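Local atomic coordinates of hypothetical protein Atu2144 (Agrobacterium tumefaciens, PDB entry 2ODF), a protein that is of unknown function but is probably a hydrolase of the N-formylglutamate amidohydrolase family, related to the zinc exopeptidases. Residues 129-134 with 210-215. Residues are numbered along the deposited sequence; the frame is centred on the assembly and turned at random.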
loop_
_atom_site.group_PDB
_atom_site.type_symbol
_atom_site.label_atom_id
_atom_site.label_comp_id
_atom_site.label_asym_id
_atom_site.label_seq_id
_atom_site.Cartn_x
_atom_site.Cartn_y
_atom_site.Cartn_z
ATOM N N PRO A 129 1.128 5.958 -5.281
ATOM C CA PRO A 129 1.442 7.186 -6.012
ATOM C C PRO A 129 0.205 7.967 -6.450
ATOM O O PRO A 129 0.175 9.184 -6.271
ATOM C CB PRO A 129 2.276 6.689 -7.235
ATOM C CG PRO A 129 2.897 5.435 -6.735
ATOM C CD PRO A 129 1.843 4.800 -5.866
ATOM N N PHE A 130 -0.830 7.275 -6.915
ATOM C CA PHE A 130 -2.049 7.901 -7.361
ATOM C C PHE A 130 -2.715 8.698 -6.220
ATOM O O PHE A 130 -2.939 9.907 -6.350
ATOM C CB PHE A 130 -2.998 6.865 -7.982
ATOM C CG PHE A 130 -4.286 7.450 -8.472
ATOM C CD1 PHE A 130 -4.329 8.162 -9.669
ATOM C CD2 PHE A 130 -5.455 7.310 -7.733
ATOM C CE1 PHE A 130 -5.526 8.737 -10.089
ATOM C CE2 PHE A 130 -6.638 7.892 -8.151
ATOM C CZ PHE A 130 -6.668 8.605 -9.321
ATOM N N HIS A 131 -2.991 8.037 -5.121
ATOM C CA HIS A 131 -3.609 8.662 -4.010
ATOM C C HIS A 131 -2.749 9.703 -3.336
ATOM O O HIS A 131 -3.245 10.656 -2.857
ATOM C CB HIS A 131 -4.222 7.643 -3.087
ATOM C CG HIS A 131 -5.371 6.915 -3.700
ATOM N ND1 HIS A 131 -6.576 7.509 -3.938
ATOM C CD2 HIS A 131 -5.464 5.668 -4.195
ATOM C CE1 HIS A 131 -7.370 6.651 -4.534
ATOM N NE2 HIS A 131 -6.721 5.523 -4.687
ATOM N N ASP A 132 -1.451 9.496 -3.316
ATOM C CA ASP A 132 -0.546 10.447 -2.728
ATOM C C ASP A 132 -0.599 11.781 -3.513
ATOM O O ASP A 132 -0.496 12.808 -2.969
ATOM C CB ASP A 132 0.877 9.902 -2.670
ATOM C CG ASP A 132 1.147 9.001 -1.451
ATOM O OD1 ASP A 132 0.288 8.807 -0.612
ATOM O OD2 ASP A 132 2.241 8.521 -1.356
ATOM N N ARG A 133 -0.704 11.691 -4.810
ATOM C CA ARG A 133 -0.696 12.873 -5.623
ATOM C C ARG A 133 -1.993 13.640 -5.429
ATOM O O ARG A 133 -1.983 14.794 -5.331
ATOM C CB ARG A 133 -0.537 12.519 -7.080
ATOM C CG ARG A 133 -0.383 13.688 -7.960
ATOM C CD ARG A 133 0.892 14.394 -7.711
ATOM N NE ARG A 133 1.174 15.299 -8.787
ATOM C CZ ARG A 133 1.733 14.944 -9.929
ATOM N NH1 ARG A 133 2.086 13.706 -10.127
ATOM N NH2 ARG A 133 1.955 15.832 -10.863
ATOM N N VAL A 134 -3.106 12.939 -5.377
ATOM C CA VAL A 134 -4.382 13.555 -5.118
ATOM C C VAL A 134 -4.309 14.258 -3.772
ATOM O O VAL A 134 -4.603 15.387 -3.649
ATOM C CB VAL A 134 -5.482 12.527 -5.154
ATOM C CG1 VAL A 134 -6.757 13.096 -4.700
ATOM C CG2 VAL A 134 -5.580 11.880 -6.524
ATOM N N LEU A 210 -13.552 8.782 -2.566
ATOM C CA LEU A 210 -14.266 9.786 -1.772
ATOM C C LEU A 210 -13.917 9.629 -0.258
ATOM O O LEU A 210 -13.632 10.615 0.433
ATOM C CB LEU A 210 -15.777 9.646 -1.975
ATOM C CG LEU A 210 -16.303 9.733 -3.428
ATOM C CD1 LEU A 210 -17.842 9.584 -3.474
ATOM C CD2 LEU A 210 -15.790 11.037 -4.077
ATOM N N ARG A 211 -13.922 8.395 0.219
ATOM C CA ARG A 211 -13.546 8.087 1.603
ATOM C C ARG A 211 -12.113 8.513 1.933
ATOM O O ARG A 211 -11.864 8.968 3.051
ATOM C CB ARG A 211 -13.752 6.611 1.952
ATOM C CG ARG A 211 -15.202 6.173 1.962
ATOM C CD ARG A 211 -15.400 4.722 2.340
ATOM N NE ARG A 211 -16.833 4.438 2.399
ATOM C CZ ARG A 211 -17.354 3.233 2.557
ATOM N NH1 ARG A 211 -16.567 2.172 2.714
ATOM N NH2 ARG A 211 -18.677 3.095 2.570
ATOM N N LEU A 212 -11.182 8.386 0.982
ATOM C CA LEU A 212 -9.789 8.788 1.211
ATOM C C LEU A 212 -9.555 10.288 1.202
ATOM O O LEU A 212 -8.744 10.793 1.980
ATOM C CB LEU A 212 -8.862 8.166 0.162
ATOM C CG LEU A 212 -8.652 6.643 0.145
ATOM C CD1 LEU A 212 -7.480 6.307 -0.779
ATOM C CD2 LEU A 212 -8.447 6.089 1.560
ATOM N N HIS A 213 -10.239 11.006 0.324
ATOM C CA HIS A 213 -9.857 12.387 0.001
ATOM C C HIS A 213 -10.879 13.474 0.325
ATOM O O HIS A 213 -10.478 14.600 0.596
ATOM C CB HIS A 213 -9.511 12.484 -1.489
ATOM C CG HIS A 213 -8.397 11.570 -1.908
ATOM N ND1 HIS A 213 -7.105 11.731 -1.460
ATOM C CD2 HIS A 213 -8.378 10.502 -2.745
ATOM C CE1 HIS A 213 -6.337 10.793 -1.998
ATOM N NE2 HIS A 213 -7.089 10.021 -2.763
ATOM N N ALA A 214 -12.174 13.178 0.198
ATOM C CA ALA A 214 -13.220 14.176 0.413
ATOM C C ALA A 214 -13.708 14.192 1.862
ATOM O O ALA A 214 -13.724 15.235 2.526
ATOM C CB ALA A 214 -14.371 13.917 -0.506
ATOM N N LEU A 215 -14.103 13.035 2.354
ATOM C CA LEU A 215 -14.779 12.963 3.660
ATOM C C LEU A 215 -13.878 13.416 4.833
ATOM O O LEU A 215 -14.332 14.151 5.716
ATOM C CB LEU A 215 -15.318 11.551 3.890
ATOM C CG LEU A 215 -16.286 10.944 2.852
ATOM C CD1 LEU A 215 -16.854 9.623 3.374
ATOM C CD2 LEU A 215 -17.385 11.944 2.425
#
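H131 and V134, one turn apart on the long helix 116-143, face L212 and H213 of the short helix 208-213. The backbones come within 7.6 Å of each other, measured from V134 CA to H213 CA, and side chains fill the space between. L210 O takes the N-H groups of both A214 and L215.

The two imidazoles carry the contact. H131 ND1 and H213 NE2 lie 2.8 Å apart in a nearly straight hydrogen bond (163°); either nitrogen could be the donor. The rings meet rim to rim, planes 19° apart; although they are nearly parallel, neither lies over the face of the other. In H131, CG anti to the carbonyl carbon carries the ring toward the short helix, and the turn about CB-CG (chi2 -71°) points ND1 at H213, while NE2, the other ring nitrogen, bonds to C89 O. Held through both nitrogens, this buried ring has little freedom to rotate.

Carbon atoms cover both faces of each ring. L212 CD1 sits over H131, 3.6 Å from the ring centroid and displaced toward the ND1 side, in a CH-pi contact; CD2 of F130, an aromatic neighbour in the same segment, lies over the opposite face. V134 CG1 is almost exactly above the middle of the H213 ring, 3.4 Å from its centroid, and L212 CB lies across the other face, nearer the rim. L212 thus packs against both imidazoles.

S135 and I138 continue the bed for H213 along helix 116-143, and A117 of the second subunit packs on L212. On the far side of the short helix, L210 and A214 rest on strand 220-227. Here a buried His-His pair joins two helices packed beside the central mixed sheet of an alpha/beta fold, close to the subunit interface.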